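Local coordinates for protein KLLA0B12012p (Kluyveromyces lactis, PDB 6Y3P) that probably binds ATP through its C-terminal ATP-grasp domain and, as the protein Pby1, directly partners the mRNA decapping enzyme Dcp2, at residues S87-S92 and F308-N313; R218-C223 and N361-L366; W141-S146 and E161-I166; L326-F331 and D368-I373. All coordinates share one frame; numbering follows the deposited sequence.

Contact 1: residues S87-S92 and F308-N313; sequences SHTIHS and FKAAVN
Thr89 and the Ala310-Ala311 pair form a small, fully buried helix-helix contact in the tubulin-tyrosine ligase-like ATP-grasp domain. It joins helix 83-95 to the last turn of the long helix 290-313. Van der Waals contact is all that crosses the interface. The methyl of Thr89 does the touching: CG2 lies anti to its backbone N and reaches the backbone of the partner helix, with Thr89 CG2 3.6 Å from Ala311 CA and 3.9 Å from Ala310 C. Short side chains make this approach possible. The CB of Ala310 points toward helix 83-95, and Thr89 CG2 stands 4.3 Å from it, the same separation as from Ala311 CB, so the methyl rests over the link between two successive residues. The CA atoms of Thr89 and Ala311 are 6.1 Å apart. One turn further along helix 83-95, Tyr93 also packs on Ala310, while Ile80 touches Ala311 from helix 78-81.

No polar bond crosses the contact. Thr89 OG1 lies on the other branch of CB, beside the backbone N, and has two carbonyl acceptors in reach, Tyr85 O in its own helix and Ala79 O, which must share or compete for its one proton; the buried hydroxyl thus has a partner while its methyl is left to the apolar contact. At the end of helix 290-313 the side chain of Asn313 folds back on the preceding turn. Its ND2 donates to Lys309 O at 2.7 Å through a bent bond (132° at the hydrogen), and Asn313 N reaches that same oxygen from the opposite face of the carbonyl plane.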
loop_
_atom_site.group_PDB
_atom_site.type_symbol
_atom_site.label_atom_id
_atom_site.label_comp_id
_atom_site.label_asym_id
_atom_site.label_seq_id
_atom_site.Cartn_x
_atom_site.Cartn_y
_atom_site.Cartn_z
ATOM N N SER A 87 -1.135 9.551 -6.392
ATOM C CA SER A 87 -1.818 9.874 -7.638
ATOM C C SER A 87 -0.952 10.793 -8.466
ATOM O O SER A 87 -0.649 10.447 -9.604
ATOM C CB SER A 87 -3.187 10.495 -7.371
ATOM O OG SER A 87 -4.238 9.567 -7.601
ATOM N N HIS A 88 -0.437 11.880 -7.860
ATOM C CA HIS A 88 0.433 12.838 -8.539
ATOM C C HIS A 88 1.718 12.213 -9.013
ATOM O O HIS A 88 2.119 12.470 -10.143
ATOM C CB HIS A 88 0.680 14.086 -7.691
ATOM C CG HIS A 88 -0.486 15.024 -7.696
ATOM N ND1 HIS A 88 -0.644 15.977 -8.697
ATOM C CD2 HIS A 88 -1.544 15.097 -6.851
ATOM C CE1 HIS A 88 -1.773 16.611 -8.415
ATOM N NE2 HIS A 88 -2.353 16.116 -7.315
ATOM N N THR A 89 2.328 11.348 -8.196
ATOM C CA THR A 89 3.556 10.632 -8.575
ATOM C C THR A 89 3.303 9.780 -9.830
ATOM O O THR A 89 4.087 9.852 -10.775
ATOM C CB THR A 89 4.076 9.734 -7.426
ATOM O OG1 THR A 89 3.843 10.362 -6.172
ATOM C CG2 THR A 89 5.554 9.414 -7.565
ATOM N N ILE A 90 2.201 9.008 -9.843
ATOM C CA ILE A 90 1.855 8.130 -10.962
ATOM C C ILE A 90 1.499 8.954 -12.209
ATOM O O ILE A 90 2.093 8.701 -13.263
ATOM C CB ILE A 90 0.795 7.049 -10.585
ATOM C CG1 ILE A 90 1.413 6.062 -9.568
ATOM C CG2 ILE A 90 0.263 6.304 -11.834
ATOM C CD1 ILE A 90 0.499 5.081 -8.912
ATOM N N HIS A 91 0.603 9.967 -12.077
ATOM C CA HIS A 91 0.203 10.834 -13.193
ATOM C C HIS A 91 1.379 11.465 -13.899
ATOM O O HIS A 91 1.422 11.436 -15.134
ATOM C CB HIS A 91 -0.764 11.943 -12.754
ATOM C CG HIS A 91 -2.034 11.464 -12.132
ATOM N ND1 HIS A 91 -2.594 10.237 -12.465
ATOM C CD2 HIS A 91 -2.823 12.075 -11.212
ATOM C CE1 HIS A 91 -3.687 10.128 -11.721
ATOM N NE2 HIS A 91 -3.874 11.213 -10.957
ATOM N N SER A 92 2.344 12.023 -13.131
ATOM C CA SER A 92 3.493 12.696 -13.738
ATOM C C SER A 92 4.466 11.739 -14.401
ATOM O O SER A 92 5.171 12.135 -15.326
ATOM C CB SER A 92 4.200 13.612 -12.743
ATOM O OG SER A 92 4.589 12.908 -11.578
ATOM N N PHE A 308 8.227 2.449 -7.840
ATOM C CA PHE A 308 9.479 2.915 -7.270
ATOM C C PHE A 308 10.311 3.698 -8.301
ATOM O O PHE A 308 10.937 4.688 -7.932
ATOM C CB PHE A 308 10.242 1.775 -6.575
ATOM C CG PHE A 308 9.674 1.600 -5.181
ATOM C CD1 PHE A 308 9.898 2.559 -4.194
ATOM C CD2 PHE A 308 8.830 0.535 -4.887
ATOM C CE1 PHE A 308 9.296 2.451 -2.944
ATOM C CE2 PHE A 308 8.229 0.427 -3.631
ATOM C CZ PHE A 308 8.462 1.385 -2.670
ATOM N N LYS A 309 10.223 3.348 -9.591
ATOM C CA LYS A 309 10.902 4.119 -10.638
ATOM C C LYS A 309 10.248 5.519 -10.739
ATOM O O LYS A 309 10.960 6.531 -10.801
ATOM C CB LYS A 309 10.876 3.403 -11.983
ATOM C CG LYS A 309 11.744 2.164 -11.993
ATOM C CD LYS A 309 12.261 1.835 -13.386
ATOM C CE LYS A 309 11.569 0.671 -14.028
ATOM N NZ LYS A 309 12.423 0.075 -15.089
ATOM N N ALA A 310 8.902 5.567 -10.651
ATOM C CA ALA A 310 8.104 6.801 -10.670
ATOM C C ALA A 310 8.493 7.711 -9.522
ATOM O O ALA A 310 8.874 8.849 -9.765
ATOM C CB ALA A 310 6.615 6.474 -10.586
ATOM N N ALA A 311 8.434 7.172 -8.279
ATOM C CA ALA A 311 8.701 7.808 -6.986
ATOM C C ALA A 311 10.066 8.458 -6.871
ATOM O O ALA A 311 10.176 9.571 -6.372
ATOM C CB ALA A 311 8.522 6.792 -5.872
ATOM N N VAL A 312 11.097 7.750 -7.314
ATOM C CA VAL A 312 12.495 8.158 -7.241
ATOM C C VAL A 312 12.842 9.232 -8.273
ATOM O O VAL A 312 13.572 10.168 -7.942
ATOM C CB VAL A 312 13.377 6.880 -7.347
ATOM C CG1 VAL A 312 14.757 7.140 -7.904
ATOM C CG2 VAL A 312 13.452 6.154 -6.011
ATOM N N ASN A 313 12.294 9.121 -9.495
ATOM C CA ASN A 313 12.629 9.976 -10.634
ATOM C C ASN A 313 11.739 11.201 -10.886
ATOM O O ASN A 313 12.126 12.028 -11.712
ATOM C CB ASN A 313 12.701 9.131 -11.903
ATOM C CG ASN A 313 13.792 8.086 -11.855
ATOM O OD1 ASN A 313 14.985 8.404 -11.728
ATOM N ND2 ASN A 313 13.413 6.814 -11.976
#

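Contact 2: residues R218-C223 and N361-L366; sequences RCYVTC and NLIDEL
Tyr220 carries its ring with CG anti to the carbonyl carbon (chi1 -60°), and this swings the phenol out from the strand to meet Ile363 and Leu366 of the helix. Ile363 does not aim its CB straight at the strand; a second torsion of -65° turns the end of its longer branch inward, which brings CD1 to the ring. Tyr220 CE2 then lies 4.1 Å from Ile363 CD1. The neighbouring ring atom, Tyr220 CD2, is likewise 4.1 Å from Leu366 CD2. Both aliphatic side chains cross the tyrosine side chain at about a right angle, and their methyls, from successive turns of the helix, approach the ring obliquely at adjacent atoms. Leu366 sends its other methyl toward the strand's next inward-facing residue, but Leu366 CD1 only comes within 4.5 Å of Thr222 OG1. No hydrogen bond passes between the segments, and the contact is van der Waals packing, mostly between apolar groups.

The short axes of 218-223 and 361-366 run nearly parallel, 14° apart, with a closest approach of 11.7 Å. Phe352 meets the Tyr220 ring as well, and Leu362 O is hydrogen-bonded to the hydroxyl of Tyr232. Strand 215-224 pairs antiparallel with 228-239 and with 326-335; helix 357-375 packs on the face that carries Tyr220 and Thr222, while Cys219 and Val221 turn to helix 290-313 on the other.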
loop_
_atom_site.group_PDB
_atom_site.type_symbol
_atom_site.label_atom_id
_atom_site.label_comp_id
_atom_site.label_asym_id
_atom_site.label_seq_id
_atom_site.Cartn_x
_atom_site.Cartn_y
_atom_site.Cartn_z
ATOM N N ARG A 218 -3.257 -7.716 0.229
ATOM C CA ARG A 218 -2.262 -7.015 1.020
ATOM C C ARG A 218 -0.933 -7.695 0.642
ATOM O O ARG A 218 -0.725 -8.881 0.922
ATOM C CB ARG A 218 -2.551 -7.134 2.534
ATOM C CG ARG A 218 -1.459 -6.528 3.452
ATOM C CD ARG A 218 -1.137 -5.099 3.060
ATOM N NE ARG A 218 -1.152 -4.162 4.183
ATOM C CZ ARG A 218 -2.245 -3.634 4.727
ATOM N NH1 ARG A 218 -2.142 -2.766 5.725
ATOM N NH2 ARG A 218 -3.450 -3.993 4.296
ATOM N N CYS A 219 -0.065 -6.944 -0.028
ATOM C CA CYS A 219 1.248 -7.399 -0.453
ATOM C C CYS A 219 2.337 -6.649 0.378
ATOM O O CYS A 219 2.356 -5.412 0.383
ATOM C CB CYS A 219 1.394 -7.154 -1.956
ATOM S SG CYS A 219 3.015 -7.587 -2.639
ATOM N N TYR A 220 3.197 -7.388 1.130
ATOM C CA TYR A 220 4.295 -6.736 1.867
ATOM C C TYR A 220 5.474 -6.519 0.939
ATOM O O TYR A 220 5.932 -7.451 0.285
ATOM C CB TYR A 220 4.716 -7.510 3.113
ATOM C CG TYR A 220 3.569 -7.648 4.084
ATOM C CD1 TYR A 220 3.068 -6.538 4.763
ATOM C CD2 TYR A 220 2.947 -8.878 4.288
ATOM C CE1 TYR A 220 1.987 -6.651 5.637
ATOM C CE2 TYR A 220 1.870 -9.007 5.168
ATOM C CZ TYR A 220 1.404 -7.891 5.853
ATOM O OH TYR A 220 0.354 -7.986 6.722
ATOM N N VAL A 221 5.917 -5.274 0.843
ATOM C CA VAL A 221 6.988 -4.844 -0.032
ATOM C C VAL A 221 8.087 -4.262 0.836
ATOM O O VAL A 221 7.817 -3.352 1.610
ATOM C CB VAL A 221 6.460 -3.824 -1.065
ATOM C CG1 VAL A 221 7.589 -3.311 -1.964
ATOM C CG2 VAL A 221 5.333 -4.418 -1.900
ATOM N N THR A 222 9.317 -4.794 0.729
ATOM C CA THR A 222 10.443 -4.297 1.515
ATOM C C THR A 222 11.409 -3.558 0.630
ATOM O O THR A 222 11.892 -4.100 -0.355
ATOM C CB THR A 222 11.131 -5.418 2.346
ATOM O OG1 THR A 222 10.153 -6.140 3.083
ATOM C CG2 THR A 222 12.186 -4.886 3.311
ATOM N N CYS A 223 11.664 -2.311 0.971
ATOM C CA CYS A 223 12.688 -1.487 0.341
ATOM C C CYS A 223 13.875 -1.595 1.210
ATOM O O CYS A 223 13.742 -1.442 2.412
ATOM C CB CYS A 223 12.247 -0.035 0.224
ATOM S SG CYS A 223 11.131 0.255 -1.146
ATOM N N ASN A 361 3.164 -18.452 10.247
ATOM C CA ASN A 361 4.212 -19.055 9.421
ATOM C C ASN A 361 4.578 -18.050 8.320
ATOM O O ASN A 361 5.763 -17.802 8.063
ATOM C CB ASN A 361 3.691 -20.358 8.789
ATOM C CG ASN A 361 4.709 -21.153 7.985
ATOM O OD1 ASN A 361 5.138 -20.766 6.890
ATOM N ND2 ASN A 361 5.047 -22.338 8.464
ATOM N N LEU A 362 3.548 -17.444 7.717
ATOM C CA LEU A 362 3.691 -16.440 6.673
ATOM C C LEU A 362 4.520 -15.236 7.167
ATOM O O LEU A 362 5.411 -14.788 6.447
ATOM C CB LEU A 362 2.292 -16.003 6.171
ATOM C CG LEU A 362 2.261 -15.096 4.947
ATOM C CD1 LEU A 362 1.045 -15.364 4.092
ATOM C CD2 LEU A 362 2.349 -13.616 5.342
ATOM N N ILE A 363 4.231 -14.738 8.395
ATOM C CA ILE A 363 4.898 -13.573 8.985
ATOM C C ILE A 363 6.323 -13.948 9.453
ATOM O O ILE A 363 7.234 -13.120 9.314
ATOM C CB ILE A 363 3.986 -12.910 10.071
ATOM C CG1 ILE A 363 2.746 -12.239 9.438
ATOM C CG2 ILE A 363 4.714 -11.950 11.017
ATOM C CD1 ILE A 363 3.010 -11.020 8.495
ATOM N N ASP A 364 6.523 -15.214 9.939
ATOM C CA ASP A 364 7.834 -15.735 10.370
ATOM C C ASP A 364 8.824 -15.780 9.205
ATOM O O ASP A 364 9.988 -15.438 9.372
ATOM C CB ASP A 364 7.689 -17.148 10.944
ATOM C CG ASP A 364 7.213 -17.241 12.375
ATOM O OD1 ASP A 364 6.933 -16.181 12.978
ATOM O OD2 ASP A 364 7.132 -18.378 12.900
ATOM N N GLU A 365 8.355 -16.197 8.032
ATOM C CA GLU A 365 9.170 -16.308 6.832
ATOM C C GLU A 365 9.458 -14.920 6.271
ATOM O O GLU A 365 10.510 -14.718 5.666
ATOM C CB GLU A 365 8.451 -17.187 5.797
ATOM C CG GLU A 365 9.276 -17.430 4.545
ATOM C CD GLU A 365 8.595 -18.148 3.403
ATOM O OE1 GLU A 365 7.714 -18.999 3.667
ATOM O OE2 GLU A 365 8.986 -17.894 2.241
ATOM N N LEU A 366 8.533 -13.960 6.486
ATOM C CA LEU A 366 8.715 -12.595 6.022
ATOM C C LEU A 366 9.899 -11.950 6.740
ATOM O O LEU A 366 10.794 -11.423 6.067
ATOM C CB LEU A 366 7.426 -11.754 6.195
ATOM C CG LEU A 366 7.557 -10.201 6.195
ATOM C CD1 LEU A 366 8.038 -9.654 4.857
ATOM C CD2 LEU A 366 6.267 -9.548 6.604
#

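Contact 3: residues W141-S146 and E161-I166; sequences WILKPS and EQLQAI
Leu143, Leu163 and Ile166 make a compact apolar cluster where helix 160-171 packs on an antiparallel beta sheet. The motif is a beta hairpin followed by a helix: strand 140-145 pairs with 154-157, and the chain then turns into the helix that comes back over the hairpin.

The tight part belongs to one leucine. Leu143 points its CB toward the helix and holds CG anti to the backbone N (chi1 177°), extending both methyls across the gap; the CA atoms of Leu143 and Leu163 remain 8.1 Å apart, so side chains fill the interface. Leu163 sets off obliquely, but its end bends in, and the two leucines cross at about a right angle. Leu163 CD1 lies 4.0 Å from Leu143 CD1. Ile166 instead runs alongside Leu143 in the opposite direction, presenting its CG2 branch. Phe167 and Phe170 of the same helix add to the cover over Leu143, and Phe157 and Leu134 close on Leu163.

The outer side of the helix is different in character. Glu161, Gln162 and Ala165 are exposed, and Gln162 OE1 accepts from the backbone N of Lys158 and of Thr159 just ahead of the helix. Gln164, only partly exposed, ties the helix's flank to another part of the chain, its NE2 bonding to Ala117 O as well as to Asp168 OD1. None of that bonding crosses to the strand. At the centre of the packed side, a single methyl serves both partners: Leu143 CD2 is 3.8 Å from Ile166 CG2 and 3.9 Å from Leu163 CD1.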
loop_
_atom_site.group_PDB
_atom_site.type_symbol
_atom_site.label_atom_id
_atom_site.label_comp_id
_atom_site.label_asym_id
_atom_site.label_seq_id
_atom_site.Cartn_x
_atom_site.Cartn_y
_atom_site.Cartn_z
ATOM N N TRP A 141 -16.836 5.538 -11.179
ATOM C CA TRP A 141 -16.315 6.435 -10.167
ATOM C C TRP A 141 -17.172 6.410 -8.968
ATOM O O TRP A 141 -18.361 6.083 -9.020
ATOM C CB TRP A 141 -16.259 7.891 -10.699
ATOM C CG TRP A 141 -15.407 8.058 -11.908
ATOM C CD1 TRP A 141 -15.800 7.937 -13.209
ATOM C CD2 TRP A 141 -13.984 8.222 -11.928
ATOM N NE1 TRP A 141 -14.706 8.029 -14.043
ATOM C CE2 TRP A 141 -13.581 8.234 -13.282
ATOM C CE3 TRP A 141 -13.016 8.429 -10.935
ATOM C CZ2 TRP A 141 -12.256 8.493 -13.665
ATOM C CZ3 TRP A 141 -11.697 8.653 -11.315
ATOM C CH2 TRP A 141 -11.331 8.688 -12.665
ATOM N N ILE A 142 -16.584 6.813 -7.887
ATOM C CA ILE A 142 -17.295 6.919 -6.648
ATOM C C ILE A 142 -17.035 8.312 -6.056
ATOM O O ILE A 142 -15.912 8.826 -6.147
ATOM C CB ILE A 142 -16.961 5.684 -5.778
ATOM C CG1 ILE A 142 -18.153 5.311 -4.946
ATOM C CG2 ILE A 142 -15.661 5.773 -4.962
ATOM C CD1 ILE A 142 -18.288 3.956 -4.893
ATOM N N LEU A 143 -18.120 8.981 -5.620
ATOM C CA LEU A 143 -18.083 10.302 -4.998
ATOM C C LEU A 143 -18.149 10.087 -3.478
ATOM O O LEU A 143 -19.217 9.797 -2.943
ATOM C CB LEU A 143 -19.225 11.200 -5.503
ATOM C CG LEU A 143 -19.318 12.597 -4.845
ATOM C CD1 LEU A 143 -18.202 13.534 -5.313
ATOM C CD2 LEU A 143 -20.684 13.205 -5.042
ATOM N N LYS A 144 -16.982 10.176 -2.801
ATOM C CA LYS A 144 -16.850 9.947 -1.360
ATOM C C LYS A 144 -16.776 11.274 -0.627
ATOM O O LYS A 144 -15.789 11.997 -0.815
ATOM C CB LYS A 144 -15.574 9.138 -1.024
ATOM C CG LYS A 144 -15.419 7.781 -1.696
ATOM C CD LYS A 144 -13.943 7.508 -2.005
ATOM C CE LYS A 144 -13.349 6.362 -1.214
ATOM N NZ LYS A 144 -12.969 6.765 0.164
ATOM N N PRO A 145 -17.759 11.610 0.250
ATOM C CA PRO A 145 -17.632 12.840 1.039
ATOM C C PRO A 145 -16.565 12.569 2.105
ATOM O O PRO A 145 -16.766 11.680 2.937
ATOM C CB PRO A 145 -19.035 13.036 1.633
ATOM C CG PRO A 145 -19.904 11.969 1.015
ATOM C CD PRO A 145 -18.980 10.874 0.624
ATOM N N SER A 146 -15.393 13.260 2.007
ATOM C CA SER A 146 -14.216 13.111 2.882
ATOM C C SER A 146 -14.533 12.940 4.378
ATOM O O SER A 146 -13.809 12.236 5.086
ATOM C CB SER A 146 -13.241 14.265 2.679
ATOM O OG SER A 146 -12.337 13.973 1.626
ATOM N N GLU A 161 -22.833 14.558 -16.162
ATOM C CA GLU A 161 -24.288 14.743 -15.926
ATOM C C GLU A 161 -24.789 13.917 -14.731
ATOM O O GLU A 161 -25.544 14.437 -13.892
ATOM C CB GLU A 161 -25.156 14.502 -17.184
ATOM C CG GLU A 161 -24.640 13.441 -18.145
ATOM C CD GLU A 161 -23.774 13.927 -19.298
ATOM O OE1 GLU A 161 -22.563 14.179 -19.083
ATOM O OE2 GLU A 161 -24.302 14.008 -20.432
ATOM N N GLN A 162 -24.303 12.657 -14.619
ATOM C CA GLN A 162 -24.644 11.786 -13.502
ATOM C C GLN A 162 -24.144 12.417 -12.176
ATOM O O GLN A 162 -24.917 12.551 -11.227
ATOM C CB GLN A 162 -24.084 10.380 -13.730
ATOM C CG GLN A 162 -24.954 9.538 -14.641
ATOM C CD GLN A 162 -24.216 8.393 -15.299
ATOM O OE1 GLN A 162 -23.016 8.151 -15.086
ATOM N NE2 GLN A 162 -24.920 7.671 -16.153
ATOM N N LEU A 163 -22.897 12.908 -12.165
ATOM C CA LEU A 163 -22.322 13.624 -11.023
ATOM C C LEU A 163 -23.121 14.890 -10.712
ATOM O O LEU A 163 -23.387 15.169 -9.545
ATOM C CB LEU A 163 -20.854 13.964 -11.291
ATOM C CG LEU A 163 -20.042 14.510 -10.123
ATOM C CD1 LEU A 163 -20.052 13.550 -8.905
ATOM C CD2 LEU A 163 -18.629 14.803 -10.561
ATOM N N GLN A 164 -23.544 15.613 -11.758
ATOM C CA GLN A 164 -24.359 16.826 -11.668
ATOM C C GLN A 164 -25.722 16.539 -11.014
ATOM O O GLN A 164 -26.175 17.326 -10.195
ATOM C CB GLN A 164 -24.511 17.478 -13.066
ATOM C CG GLN A 164 -25.344 18.793 -13.094
ATOM C CD GLN A 164 -24.716 19.904 -12.282
ATOM O OE1 GLN A 164 -23.686 20.475 -12.642
ATOM N NE2 GLN A 164 -25.314 20.221 -11.157
ATOM N N ALA A 165 -26.360 15.406 -11.382
ATOM C CA ALA A 165 -27.649 14.955 -10.852
ATOM C C ALA A 165 -27.504 14.547 -9.380
ATOM O O ALA A 165 -28.407 14.807 -8.588
ATOM C CB ALA A 165 -28.166 13.783 -11.679
ATOM N N ILE A 166 -26.358 13.941 -9.009
ATOM C CA ILE A 166 -26.080 13.554 -7.628
ATOM C C ILE A 166 -26.055 14.828 -6.758
ATOM O O ILE A 166 -26.785 14.901 -5.761
ATOM C CB ILE A 166 -24.770 12.736 -7.506
ATOM C CG1 ILE A 166 -24.897 11.342 -8.179
ATOM C CG2 ILE A 166 -24.339 12.594 -6.027
ATOM C CD1 ILE A 166 -23.566 10.606 -8.328
#

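Contact 4: residues L326-F331 and D368-I373; sequences LETFGF and DDVVSI
A helix laid on an antiparallel sheet brings Val370 of helix 357-375 over Leu326 and Thr328 of strand 326-335. Two alternate strand residues, both with CB toward the helix, meet the two branches of one valine. Val370 holds CG1 anti to its backbone N (chi1 167°), which spreads its methyls along the strand: CG1 is 4.3 Å from Leu326 CD2, and Val370 CG2 is 4.3 Å from Thr328 CG2. The packing is purely van der Waals and light, as both methyl pairs stop at that distance. The CA atoms of Thr328 and Val370 stand 8.6 Å apart. Thr328 is modelled off the usual staggered positions (chi1 129°), with CG2 nearly eclipsing the backbone N, so the detail of its methyl contact is doubtful. Val370 also touches Thr222 on the neighbouring strand 215-224.

From Val370 to Ile373 the helix widens into a pi-type turn. Ser372 OG donates to Asp368 O at 2.8 Å, and Ser372 N reaches the same oxygen from the opposite face of the carbonyl plane, so one acceptor takes two donors. Val371 faces Ser27 and Phe28 of helix 21-31, so helix 357-375 lies between that helix and the sheet. On the strand's other face, Glu327 forms a salt bridge with Arg77. This layering is consistent with the helices packed on antiparallel sheets of ATP-grasp domains.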
loop_
_atom_site.group_PDB
_atom_site.type_symbol
_atom_site.label_atom_id
_atom_site.label_comp_id
_atom_site.label_asym_id
_atom_site.label_seq_id
_atom_site.Cartn_x
_atom_site.Cartn_y
_atom_site.Cartn_z
ATOM N N LEU A 326 15.736 0.708 5.714
ATOM C CA LEU A 326 14.948 -0.356 5.113
ATOM C C LEU A 326 13.523 -0.103 5.561
ATOM O O LEU A 326 13.325 0.565 6.568
ATOM C CB LEU A 326 15.405 -1.822 5.378
ATOM C CG LEU A 326 15.353 -2.410 6.797
ATOM C CD1 LEU A 326 13.911 -2.734 7.241
ATOM C CD2 LEU A 326 16.134 -3.678 6.822
ATOM N N GLU A 327 12.544 -0.574 4.819
ATOM C CA GLU A 327 11.167 -0.385 5.236
ATOM C C GLU A 327 10.274 -1.399 4.576
ATOM O O GLU A 327 10.390 -1.607 3.376
ATOM C CB GLU A 327 10.655 1.055 4.978
ATOM C CG GLU A 327 9.330 1.320 5.687
ATOM C CD GLU A 327 8.811 2.741 5.769
ATOM O OE1 GLU A 327 9.588 3.675 5.473
ATOM O OE2 GLU A 327 7.622 2.919 6.129
ATOM N N THR A 328 9.344 -1.992 5.345
ATOM C CA THR A 328 8.383 -2.879 4.716
ATOM C C THR A 328 7.035 -2.152 4.746
ATOM O O THR A 328 6.594 -1.645 5.779
ATOM C CB THR A 328 8.420 -4.345 5.171
ATOM O OG1 THR A 328 7.122 -4.797 5.537
ATOM C CG2 THR A 328 9.437 -4.636 6.225
ATOM N N PHE A 329 6.443 -2.029 3.568
ATOM C CA PHE A 329 5.182 -1.347 3.362
ATOM C C PHE A 329 4.111 -2.386 3.031
ATOM O O PHE A 329 4.426 -3.461 2.514
ATOM C CB PHE A 329 5.287 -0.381 2.165
ATOM C CG PHE A 329 6.385 0.653 2.224
ATOM C CD1 PHE A 329 7.646 0.382 1.702
ATOM C CD2 PHE A 329 6.134 1.928 2.722
ATOM C CE1 PHE A 329 8.652 1.361 1.711
ATOM C CE2 PHE A 329 7.138 2.911 2.726
ATOM C CZ PHE A 329 8.391 2.615 2.229
ATOM N N GLY A 330 2.858 -2.009 3.296
ATOM C CA GLY A 330 1.673 -2.782 2.968
ATOM C C GLY A 330 1.011 -2.239 1.716
ATOM O O GLY A 330 0.400 -1.168 1.754
ATOM N N PHE A 331 1.170 -2.950 0.576
ATOM C CA PHE A 331 0.564 -2.537 -0.685
ATOM C C PHE A 331 -0.802 -3.172 -0.831
ATOM O O PHE A 331 -0.927 -4.390 -0.762
ATOM C CB PHE A 331 1.451 -2.875 -1.884
ATOM C CG PHE A 331 2.518 -1.870 -2.227
ATOM C CD1 PHE A 331 3.494 -1.522 -1.298
ATOM C CD2 PHE A 331 2.649 -1.392 -3.523
ATOM C CE1 PHE A 331 4.527 -0.663 -1.644
ATOM C CE2 PHE A 331 3.684 -0.526 -3.867
ATOM C CZ PHE A 331 4.617 -0.167 -2.926
ATOM N N ASP A 368 12.198 -13.421 8.526
ATOM C CA ASP A 368 13.381 -14.231 8.273
ATOM C C ASP A 368 14.127 -13.688 7.032
ATOM O O ASP A 368 15.332 -13.472 7.090
ATOM C CB ASP A 368 12.976 -15.694 8.058
ATOM C CG ASP A 368 14.149 -16.624 8.245
ATOM O OD1 ASP A 368 14.556 -16.839 9.421
ATOM O OD2 ASP A 368 14.745 -17.039 7.221
ATOM N N ASP A 369 13.382 -13.402 5.940
ATOM C CA ASP A 369 13.904 -12.875 4.686
ATOM C C ASP A 369 14.422 -11.470 4.820
ATOM O O ASP A 369 15.483 -11.171 4.275
ATOM C CB ASP A 369 12.839 -12.946 3.592
ATOM C CG ASP A 369 12.412 -14.360 3.212
ATOM O OD1 ASP A 369 13.215 -15.304 3.418
ATOM O OD2 ASP A 369 11.273 -14.523 2.697
ATOM N N VAL A 370 13.694 -10.611 5.569
ATOM C CA VAL A 370 14.059 -9.213 5.789
ATOM C C VAL A 370 15.400 -9.147 6.506
ATOM O O VAL A 370 16.306 -8.460 6.048
ATOM C CB VAL A 370 12.937 -8.423 6.531
ATOM C CG1 VAL A 370 13.442 -7.067 7.029
ATOM C CG2 VAL A 370 11.715 -8.241 5.633
ATOM N N VAL A 371 15.541 -9.917 7.585
ATOM C CA VAL A 371 16.774 -9.970 8.365
ATOM C C VAL A 371 17.933 -10.632 7.581
ATOM O O VAL A 371 19.010 -10.047 7.517
ATOM C CB VAL A 371 16.523 -10.608 9.753
ATOM C CG1 VAL A 371 17.821 -10.835 10.514
ATOM C CG2 VAL A 371 15.552 -9.753 10.577
ATOM N N SER A 372 17.701 -11.797 6.948
ATOM C CA SER A 372 18.748 -12.522 6.222
ATOM C C SER A 372 19.228 -11.872 4.913
ATOM O O SER A 372 20.334 -12.203 4.457
ATOM C CB SER A 372 18.313 -13.959 5.949
ATOM O OG SER A 372 17.178 -14.019 5.096
ATOM N N ILE A 373 18.395 -10.988 4.290
ATOM C CA ILE A 373 18.712 -10.381 2.984
ATOM C C ILE A 373 18.994 -8.874 3.067
ATOM O O ILE A 373 19.891 -8.374 2.380
ATOM C CB ILE A 373 17.584 -10.733 1.952
ATOM C CG1 ILE A 373 17.554 -12.264 1.705
ATOM C CG2 ILE A 373 17.719 -9.938 0.615
ATOM C CD1 ILE A 373 16.303 -12.808 1.103
#

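How the contacts relate
Contacts 2 and 4 are close companions, with centres 7 Å apart: both put helix 357-375 on one sheet, and their strands are adjacent in it, Val221 O lying 2.7 Å from Phe329 N in a probable hydrogen bond. Contact 1 lies on the other side of this sheet, its centre 24 Å from that of contact 2. Phe308 connects them: its CZ is 3.3 Å from Cys223 SG, and its CE2 is 3.7 Å from Phe331 CZ. Contact 3 stands apart in a second, five-stranded sheet, its centre 37 Å and 39 Å from those of contacts 2 and 4. ATP-grasp enzymes generally bind nucleotide between two antiparallel sheets, probably these two here.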